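Local structure of putative deoxyribonuclease yjjV (Escherichia coli, 1ZZM) at residues 41-44 against 45-48; 219-222 against 223-227; 238-241 against 242-245. The protein is probably a metal-dependent hydrolase of the TatD family that acts on ester bonds, possibly those of DNA, with two divalent metal ions per subunit. All coordinates share one frame; numbering follows the deposited sequence.

Contact 1: 41-44 against 45-48; sequences TEAE and NFAR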
ATOM      1  N   THR A  41      -7.965   5.793   5.408  1.00 11.11           N
ATOM      2  CA  THR A  41      -8.946   4.717   5.559  1.00 10.75           C
ATOM      3  C   THR A  41     -10.387   5.183   5.465  1.00 10.42           C
ATOM      4  O   THR A  41     -11.290   4.395   5.171  1.00 11.73           O
ATOM      5  CB  THR A  41      -8.789   4.034   6.923  1.00 11.19           C
ATOM      6  OG1 THR A  41      -8.886   5.036   7.962  1.00 12.64           O
ATOM      7  CG2 THR A  41      -7.397   3.299   7.007  1.00 16.00           C
ATOM      8  N   GLU A  42     -10.607   6.470   5.701  1.00 11.18           N
ATOM      9  CA  GLU A  42     -11.958   7.015   5.700  1.00 11.84           C
ATOM     10  C   GLU A  42     -11.905   8.520   5.685  1.00 10.35           C
ATOM     11  O   GLU A  42     -10.917   9.101   6.123  1.00 13.00           O
ATOM     12  CB  GLU A  42     -12.736   6.549   6.946  1.00  9.91           C
ATOM     13  CG  GLU A  42     -12.182   7.107   8.272  1.00 15.63           C
ATOM     14  CD  GLU A  42     -13.047   6.693   9.471  1.00 22.55           C
ATOM     15  OE1 GLU A  42     -14.203   7.166   9.583  1.00 25.56           O
ATOM     16  OE2 GLU A  42     -12.572   5.876  10.277  1.00 24.20           O
ATOM     17  N   ALA A  43     -12.999   9.141   5.245  1.00  9.93           N
ATOM     18  CA  ALA A  43     -13.055  10.598   5.083  1.00 11.95           C
ATOM     19  C   ALA A  43     -12.752  11.366   6.358  1.00 11.56           C
ATOM     20  O   ALA A  43     -12.161  12.419   6.310  1.00 10.64           O
ATOM     21  CB  ALA A  43     -14.443  11.013   4.527  1.00 12.99           C
ATOM     22  N   GLU A  44     -13.155  10.828   7.499  1.00 12.02           N
ATOM     23  CA  GLU A  44     -12.891  11.517   8.744  1.00 15.04           C
ATOM     24  C   GLU A  44     -11.388  11.646   9.024  1.00 15.65           C
ATOM     25  O   GLU A  44     -10.985  12.529   9.780  1.00 17.46           O
ATOM     26  CB  GLU A  44     -13.591  10.800   9.894  1.00 18.99           C
ATOM     27  CG  GLU A  44     -13.160  11.277  11.249  1.00 27.42           C
ATOM     28  CD  GLU A  44     -13.970  10.643  12.361  1.00 35.32           C
ATOM     29  OE1 GLU A  44     -14.013   9.392  12.431  1.00 38.74           O
ATOM     30  OE2 GLU A  44     -14.562  11.400  13.159  1.00 37.93           O
ATOM     31  N   ASN A  45     -10.565  10.786   8.413  1.00 14.23           N
ATOM     32  CA  ASN A  45      -9.109  10.858   8.592  1.00 10.95           C
ATOM     33  C   ASN A  45      -8.389  11.617   7.456  1.00 11.80           C
ATOM     34  O   ASN A  45      -7.156  11.724   7.492  1.00 12.00           O
ATOM     35  CB  ASN A  45      -8.497   9.451   8.691  1.00 11.87           C
ATOM     36  CG  ASN A  45      -8.998   8.696   9.885  1.00 16.70           C
ATOM     37  OD1 ASN A  45      -9.524   9.309  10.799  1.00 17.55           O
ATOM     38  ND2 ASN A  45      -8.836   7.361   9.900  1.00 16.03           N
ATOM     39  N   PHE A  46      -9.114  12.138   6.463  1.00  9.74           N
ATOM     40  CA  PHE A  46      -8.423  12.865   5.370  1.00 13.29           C
ATOM     41  C   PHE A  46      -7.575  14.050   5.855  1.00 13.38           C
ATOM     42  O   PHE A  46      -6.432  14.242   5.422  1.00 15.29           O
ATOM     43  CB  PHE A  46      -9.409  13.379   4.305  1.00 11.67           C
ATOM     44  CG  PHE A  46     -10.055  12.288   3.486  1.00 13.67           C
ATOM     45  CD1 PHE A  46      -9.653  10.951   3.621  1.00 13.60           C
ATOM     46  CD2 PHE A  46     -11.051  12.600   2.565  1.00 15.78           C
ATOM     47  CE1 PHE A  46     -10.240   9.949   2.847  1.00 15.56           C
ATOM     48  CE2 PHE A  46     -11.649  11.595   1.778  1.00 16.42           C
ATOM     49  CZ  PHE A  46     -11.236  10.268   1.926  1.00 12.92           C
ATOM     50  N   ALA A  47      -8.131  14.847   6.756  1.00 13.72           N
ATOM     51  CA  ALA A  47      -7.408  15.994   7.266  1.00 15.10           C
ATOM     52  C   ALA A  47      -6.102  15.628   7.943  1.00 14.94           C
ATOM     53  O   ALA A  47      -5.094  16.247   7.677  1.00 13.96           O
ATOM     54  CB  ALA A  47      -8.290  16.790   8.246  1.00 16.98           C
ATOM     55  N   ARG A  48      -6.117  14.639   8.831  1.00 13.49           N
ATOM     56  CA  ARG A  48      -4.894  14.270   9.521  1.00 13.91           C
ATOM     57  C   ARG A  48      -3.821  13.629   8.606  1.00 15.32           C
ATOM     58  O   ARG A  48      -2.616  13.774   8.848  1.00 12.89           O
ATOM     59  CB  ARG A  48      -5.237  13.368  10.701  1.00 11.31           C
ATOM     60  CG  ARG A  48      -5.607  11.928  10.372  1.00 11.44           C
ATOM     61  CD  ARG A  48      -6.085  11.238  11.678  1.00 13.58           C
ATOM     62  NE  ARG A  48      -6.166   9.786  11.526  1.00 13.25           N
ATOM     63  CZ  ARG A  48      -6.566   8.963  12.486  1.00 15.02           C
ATOM     64  NH1 ARG A  48      -6.939   9.443  13.671  1.00 13.24           N
ATOM     65  NH2 ARG A  48      -6.530   7.655  12.291  1.00 15.28           N
TER
HETATM   66  O   HOH W   1     -11.141  14.824   7.164  1.00 16.90           O
HETATM   67  O   HOH W   2      -8.494  13.773  10.132  1.00 14.30           O
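The CA of A43 sits over the face of the F46 ring, 3.5 Å from the ring centroid and only 3° off the normal, a CH-pi contact. The methyl group extends the same patch, A43 CB standing 4.0 Å from F46 CE2. With CG anti to its own carbonyl carbon (chi1 -69°), the ring of F46 swings back against A43 of the preceding turn, where L65, from a loop, and L81 of helix 75-87 also touch it. Two backbone bonds close that turn, N45 N to E42 O at 2.9 Å and F46 N to A43 O at 3.1 Å. This is the loop after strand 33-39 of the TatD barrel winding into helix 46-55, at the end of the strand that faces the metals; the T41 side chain comes within about 4 Å of that of H11 and lines the pocket holding a glycol chain. N45 turns its amide back to T41, N45 ND2 being 3.0 Å from T41 OG1, while E42 brings its CG across the same amide and its carboxylate goes on to K72. The looser flank is wet. One water links A43 O to A47 N, a second links E44 O to R48 N at 2.8 Å each, and E44 itself is exposed.

Contact 2: 219-222 against 223-227; sequences QPNR and PEQAA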
ATOM      1  N   GLN A 219       3.246  -7.071  19.356  1.00 31.68           N
ATOM      2  CA  GLN A 219       3.498  -5.632  19.481  1.00 30.65           C
ATOM      3  C   GLN A 219       3.295  -4.993  18.103  1.00 27.24           C
ATOM      4  O   GLN A 219       3.395  -5.658  17.077  1.00 25.09           O
ATOM      5  CB  GLN A 219       4.922  -5.359  19.992  1.00 31.39           C
ATOM      6  CG  GLN A 219       6.055  -5.734  19.048  1.00 36.42           C
ATOM      7  CD  GLN A 219       7.428  -5.712  19.723  1.00 40.08           C
ATOM      8  OE1 GLN A 219       7.843  -4.699  20.303  1.00 42.43           O
ATOM      9  NE2 GLN A 219       8.141  -6.834  19.647  1.00 42.03           N
ATOM     10  N   PRO A 220       3.027  -3.691  18.062  1.00 25.34           N
ATOM     11  CA  PRO A 220       2.823  -3.087  16.740  1.00 21.28           C
ATOM     12  C   PRO A 220       3.972  -3.164  15.753  1.00 16.19           C
ATOM     13  O   PRO A 220       5.146  -3.132  16.119  1.00 14.47           O
ATOM     14  CB  PRO A 220       2.430  -1.641  17.067  1.00 22.78           C
ATOM     15  CG  PRO A 220       3.006  -1.409  18.431  1.00 27.46           C
ATOM     16  CD  PRO A 220       2.847  -2.712  19.147  1.00 24.81           C
ATOM     17  N   ASN A 221       3.619  -3.288  14.474  1.00 15.21           N
ATOM     18  CA  ASN A 221       4.616  -3.309  13.419  1.00 13.51           C
ATOM     19  C   ASN A 221       5.008  -1.831  13.266  1.00 10.26           C
ATOM     20  O   ASN A 221       4.249  -0.940  13.622  1.00 11.57           O
ATOM     21  CB  ASN A 221       3.988  -3.829  12.107  1.00 13.91           C
ATOM     22  CG  ASN A 221       5.033  -4.232  11.085  1.00 12.83           C
ATOM     23  OD1 ASN A 221       6.207  -4.299  11.397  1.00 13.84           O
ATOM     24  ND2 ASN A 221       4.598  -4.537   9.857  1.00 14.18           N
ATOM     25  N   ARG A 222       6.189  -1.569  12.734  1.00 11.74           N
ATOM     26  CA  ARG A 222       6.670  -0.201  12.574  1.00 13.45           C
ATOM     27  C   ARG A 222       7.342  -0.107  11.203  1.00 12.68           C
ATOM     28  O   ARG A 222       7.856  -1.096  10.691  1.00 13.73           O
ATOM     29  CB  ARG A 222       7.674   0.129  13.698  1.00 12.12           C
ATOM     30  CG  ARG A 222       7.102  -0.007  15.104  1.00 11.55           C
ATOM     31  CD  ARG A 222       8.102   0.564  16.132  1.00 15.78           C
ATOM     32  NE  ARG A 222       8.368   1.980  15.904  1.00 15.50           N
ATOM     33  CZ  ARG A 222       7.674   2.974  16.449  1.00 11.13           C
ATOM     34  NH1 ARG A 222       6.685   2.705  17.275  1.00 14.67           N
ATOM     35  NH2 ARG A 222       7.950   4.245  16.145  1.00 10.46           N
ATOM     36  N   PRO A 223       7.349   1.087  10.592  1.00 14.13           N
ATOM     37  CA  PRO A 223       7.962   1.227   9.262  1.00 14.12           C
ATOM     38  C   PRO A 223       9.424   0.839   9.131  1.00 15.21           C
ATOM     39  O   PRO A 223       9.840   0.414   8.053  1.00 13.23           O
ATOM     40  CB  PRO A 223       7.672   2.694   8.889  1.00 14.55           C
ATOM     41  CG  PRO A 223       7.609   3.371  10.261  1.00 14.05           C
ATOM     42  CD  PRO A 223       6.832   2.375  11.090  1.00 11.31           C
ATOM     43  N   GLU A 224      10.208   0.934  10.208  1.00 13.53           N
ATOM     44  CA  GLU A 224      11.608   0.541  10.093  1.00 13.41           C
ATOM     45  C   GLU A 224      11.714  -0.949   9.766  1.00 14.01           C
ATOM     46  O   GLU A 224      12.755  -1.404   9.309  1.00 13.72           O
ATOM     47  CB  GLU A 224      12.406   0.850  11.388  1.00 15.17           C
ATOM     48  CG  GLU A 224      11.752   0.341  12.641  1.00 16.13           C
ATOM     49  CD  GLU A 224      10.790   1.345  13.234  1.00 19.07           C
ATOM     50  OE1 GLU A 224      10.101   2.058  12.468  1.00 17.41           O
ATOM     51  OE2 GLU A 224      10.709   1.433  14.475  1.00 17.59           O
ATOM     52  N   GLN A 225      10.642  -1.703  10.001  1.00 13.22           N
ATOM     53  CA  GLN A 225      10.659  -3.128   9.722  1.00 15.87           C
ATOM     54  C   GLN A 225      10.735  -3.373   8.220  1.00 15.93           C
ATOM     55  O   GLN A 225      10.953  -4.496   7.799  1.00 17.91           O
ATOM     56  CB  GLN A 225       9.428  -3.825  10.338  1.00 16.67           C
ATOM     57  CG  GLN A 225       9.471  -3.908  11.893  1.00 18.56           C
ATOM     58  CD  GLN A 225      10.475  -4.934  12.358  1.00 20.97           C
ATOM     59  OE1 GLN A 225      11.673  -4.800  12.108  1.00 24.34           O
ATOM     60  NE2 GLN A 225       9.990  -5.987  13.010  1.00 23.55           N
ATOM     61  N   ALA A 226      10.576  -2.324   7.411  1.00 13.74           N
ATOM     62  CA  ALA A 226      10.694  -2.509   5.973  1.00 15.51           C
ATOM     63  C   ALA A 226      12.114  -2.999   5.656  1.00 15.63           C
ATOM     64  O   ALA A 226      12.314  -3.761   4.711  1.00 14.56           O
ATOM     65  CB  ALA A 226      10.411  -1.201   5.225  1.00 11.97           C
ATOM     66  N   ALA A 227      13.097  -2.531   6.428  1.00 15.19           N
ATOM     67  CA  ALA A 227      14.503  -2.928   6.215  1.00 15.78           C
ATOM     68  C   ALA A 227      14.667  -4.424   6.432  1.00 15.99           C
ATOM     69  O   ALA A 227      15.478  -5.079   5.753  1.00 16.19           O
ATOM     70  CB  ALA A 227      15.439  -2.161   7.178  1.00 12.68           C
TER
HETATM   71  O   HOH W   3       7.163  -6.311  12.940  1.00 16.79           O
HETATM   72  O   HOH W   4       8.885   4.221  13.472  1.00 13.26           O
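R222 and E224 carry the side-chain part of this turn, joined by a salt bridge in which R222 NE gives its hydrogen to E224 OE2 at 2.8 Å. The carboxylate oxygen sits at the edge of the guanidinium, nearly in its plane, and is met on its syn side, somewhat out of the carboxylate plane; the two flat groups are turned 61° apart, and the bond is bent (141°). E224 gets there by tucking CG between its backbone N and carbonyl carbon (chi1 50°) and folding again at chi2, which also lays E224 OE1 3.3 Å from R222 CB. A water completes the clasp, accepting from R222 NH2 and donating to E224 OE1. Replacing R222 by alanine would probably cost E224 this salt bridge and its water link, leaving the carboxylate freer to turn beside R27, with which it makes a long, weak ion pair.

Q225 supplies the third grip. Q225 N reaches R222 O at 2.9 Å, while Q225 CG rests 3.3 Å from N221 OD1. Another water joins that OD1 to Q225 NE2, and Q225 OE1 turns to R228. On its other branch, N221 ND2 bonds to D210 O; the N221 side chain lies about 6 Å from that of the metal ligand D207.

Through this turn the chain passes from the loop after strand 202-204 into helix 226-236. P223 packs against D7 of strand 5-7 and I36 of strand 33-39, A226 meets V33, and A227 meets F5, seating the start of the helix on the neighbouring barrel strands.

Contact 3: 238-241 against 242-245; sequences REPA and DEIA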
ATOM      1  N   ARG A 238      17.334 -13.909  -6.541  1.00 24.83           N
ATOM      2  CA  ARG A 238      18.655 -14.254  -7.062  1.00 27.85           C
ATOM      3  C   ARG A 238      19.528 -13.002  -7.201  1.00 26.73           C
ATOM      4  O   ARG A 238      20.734 -13.068  -6.993  1.00 28.86           O
ATOM      5  CB  ARG A 238      18.540 -14.934  -8.438  1.00 30.35           C
ATOM      6  CG  ARG A 238      17.995 -16.356  -8.405  1.00 39.60           C
ATOM      7  CD  ARG A 238      18.926 -17.305  -7.656  1.00 43.85           C
ATOM      8  NE  ARG A 238      20.219 -17.501  -8.320  1.00 50.27           N
ATOM      9  CZ  ARG A 238      20.437 -18.346  -9.328  1.00 53.17           C
ATOM     10  NH1 ARG A 238      19.444 -19.092  -9.804  1.00 53.17           N
ATOM     11  NH2 ARG A 238      21.657 -18.446  -9.855  1.00 52.74           N
ATOM     12  N   GLU A 239      18.924 -11.864  -7.544  1.00 23.85           N
ATOM     13  CA  GLU A 239      19.681 -10.621  -7.730  1.00 23.19           C
ATOM     14  C   GLU A 239      20.404 -10.158  -6.476  1.00 23.63           C
ATOM     15  O   GLU A 239      19.975 -10.444  -5.358  1.00 25.85           O
ATOM     16  CB  GLU A 239      18.764  -9.475  -8.211  1.00 23.36           C
ATOM     17  CG  GLU A 239      17.939  -9.761  -9.464  1.00 22.43           C
ATOM     18  CD  GLU A 239      16.610 -10.458  -9.162  1.00 24.29           C
ATOM     19  OE1 GLU A 239      16.391 -10.906  -8.022  1.00 23.79           O
ATOM     20  OE2 GLU A 239      15.770 -10.574 -10.065  1.00 22.10           O
ATOM     21  N   PRO A 240      21.526  -9.449  -6.647  1.00 24.19           N
ATOM     22  CA  PRO A 240      22.290  -8.950  -5.499  1.00 25.70           C
ATOM     23  C   PRO A 240      21.418  -7.927  -4.782  1.00 24.14           C
ATOM     24  O   PRO A 240      20.551  -7.308  -5.401  1.00 20.52           O
ATOM     25  CB  PRO A 240      23.499  -8.266  -6.135  1.00 26.85           C
ATOM     26  CG  PRO A 240      23.582  -8.855  -7.515  1.00 27.06           C
ATOM     27  CD  PRO A 240      22.152  -9.041  -7.915  1.00 25.37           C
ATOM     28  N   ALA A 241      21.670  -7.753  -3.491  1.00 22.45           N
ATOM     29  CA  ALA A 241      20.929  -6.813  -2.670  1.00 23.59           C
ATOM     30  C   ALA A 241      20.939  -5.385  -3.203  1.00 23.83           C
ATOM     31  O   ALA A 241      19.922  -4.699  -3.131  1.00 21.83           O
ATOM     32  CB  ALA A 241      21.460  -6.834  -1.228  1.00 23.72           C
ATOM     33  N   ASP A 242      22.066  -4.914  -3.732  1.00 22.77           N
ATOM     34  CA  ASP A 242      22.080  -3.550  -4.230  1.00 24.07           C
ATOM     35  C   ASP A 242      21.191  -3.377  -5.454  1.00 21.84           C
ATOM     36  O   ASP A 242      20.595  -2.318  -5.647  1.00 22.12           O
ATOM     37  CB  ASP A 242      23.517  -3.086  -4.491  1.00 28.14           C
ATOM     38  CG  ASP A 242      24.151  -2.441  -3.250  1.00 36.11           C
ATOM     39  OD1 ASP A 242      24.042  -3.014  -2.137  1.00 39.93           O
ATOM     40  OD2 ASP A 242      24.762  -1.354  -3.380  1.00 43.02           O
ATOM     41  N   GLU A 243      21.068  -4.425  -6.263  1.00 19.54           N
ATOM     42  CA  GLU A 243      20.216  -4.329  -7.435  1.00 20.43           C
ATOM     43  C   GLU A 243      18.738  -4.343  -6.996  1.00 17.75           C
ATOM     44  O   GLU A 243      17.893  -3.636  -7.573  1.00 16.57           O
ATOM     45  CB  GLU A 243      20.461  -5.500  -8.377  1.00 22.51           C
ATOM     46  CG  GLU A 243      19.819  -5.297  -9.737  1.00 28.23           C
ATOM     47  CD  GLU A 243      19.630  -6.600 -10.483  1.00 30.46           C
ATOM     48  OE1 GLU A 243      20.552  -7.438 -10.464  1.00 27.32           O
ATOM     49  OE2 GLU A 243      18.552  -6.781 -11.088  1.00 34.91           O
ATOM     50  N   ILE A 244      18.427  -5.159  -5.997  1.00 14.82           N
ATOM     51  CA  ILE A 244      17.057  -5.242  -5.508  1.00 12.85           C
ATOM     52  C   ILE A 244      16.651  -3.921  -4.861  1.00 16.35           C
ATOM     53  O   ILE A 244      15.584  -3.382  -5.152  1.00 19.09           O
ATOM     54  CB  ILE A 244      16.881  -6.380  -4.458  1.00 15.93           C
ATOM     55  CG1 ILE A 244      17.202  -7.741  -5.099  1.00 14.00           C
ATOM     56  CG2 ILE A 244      15.416  -6.364  -3.893  1.00 12.12           C
ATOM     57  CD1 ILE A 244      17.300  -8.887  -4.049  1.00 14.97           C
ATOM     58  N   ALA A 245      17.502  -3.388  -3.992  1.00 14.78           N
ATOM     59  CA  ALA A 245      17.184  -2.125  -3.325  1.00 15.87           C
ATOM     60  C   ALA A 245      16.927  -1.036  -4.356  1.00 16.54           C
ATOM     61  O   ALA A 245      15.976  -0.263  -4.229  1.00 15.36           O
ATOM     62  CB  ALA A 245      18.319  -1.717  -2.415  1.00 15.14           C
TER
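Two torsions set this corner: chi1 of E243 at -168° carries its CG anti to the backbone N and back along the incoming chain, and chi1 of E239 at -54° followed by a bend at chi2 folds E239 in beside it. The motif is a helix N-terminus, with P240 at the N-cap position where the chain leaves the short loop after helix 226-236 and begins helix 241-256.

The carboxylate of E243 lies against CB and CG of E239. E243 OE2 is 3.4 Å from E239 CG, and E243 OE1 comes equally near P240 CD, so the group spans the side chain of E239 and the proline ring. The carboxylate planes of the two glutamates stand almost perpendicular, and E239 OE2 and E243 OE2 keep 4.8 Å apart. That spacing, together with the salt bridge from E239 OE2 to R237, is likely to ease the meeting of like charges. L199 touches both glutamates.

I244 fills the inner side of the corner. I244 CD1 reaches 3.4 Å from E239 O, while F230 and L233 of helix 226-236 pack against the same side chain; A241 touches C234, so the first turn of the new helix lies on the preceding one. Beyond the two segments, D242 OD1 pairs with R4 in a salt bridge.

P240 O serves the opening turn twice, with a weak bond from E243 N and a better one from I244 N that lies in the carbonyl plane. One residue on, A245 N bonds to A241 O at 2.9 Å, nearly straight at 171°.

In the fold
Running from the N terminus, the chain meets the three contacts in series, none enclosing or crossing another. Contact 1 closes the turn from strand 33-39 into helix 46-55, early in the barrel. Much later, contact 2 brings the long loop after strand 202-204 into helix 226-236. Contact 3 follows at the far end of that helix, where a short corner leads into helix 241-256. Contacts 2 and 3, centres about 21 Å apart, thus bracket one helix, whose start meets strands 5-7 and 33-39. Strand 33-39 also leads into contact 1, whose centre lies about 37 Å from that of contact 3, on opposite sides of the chain's centre.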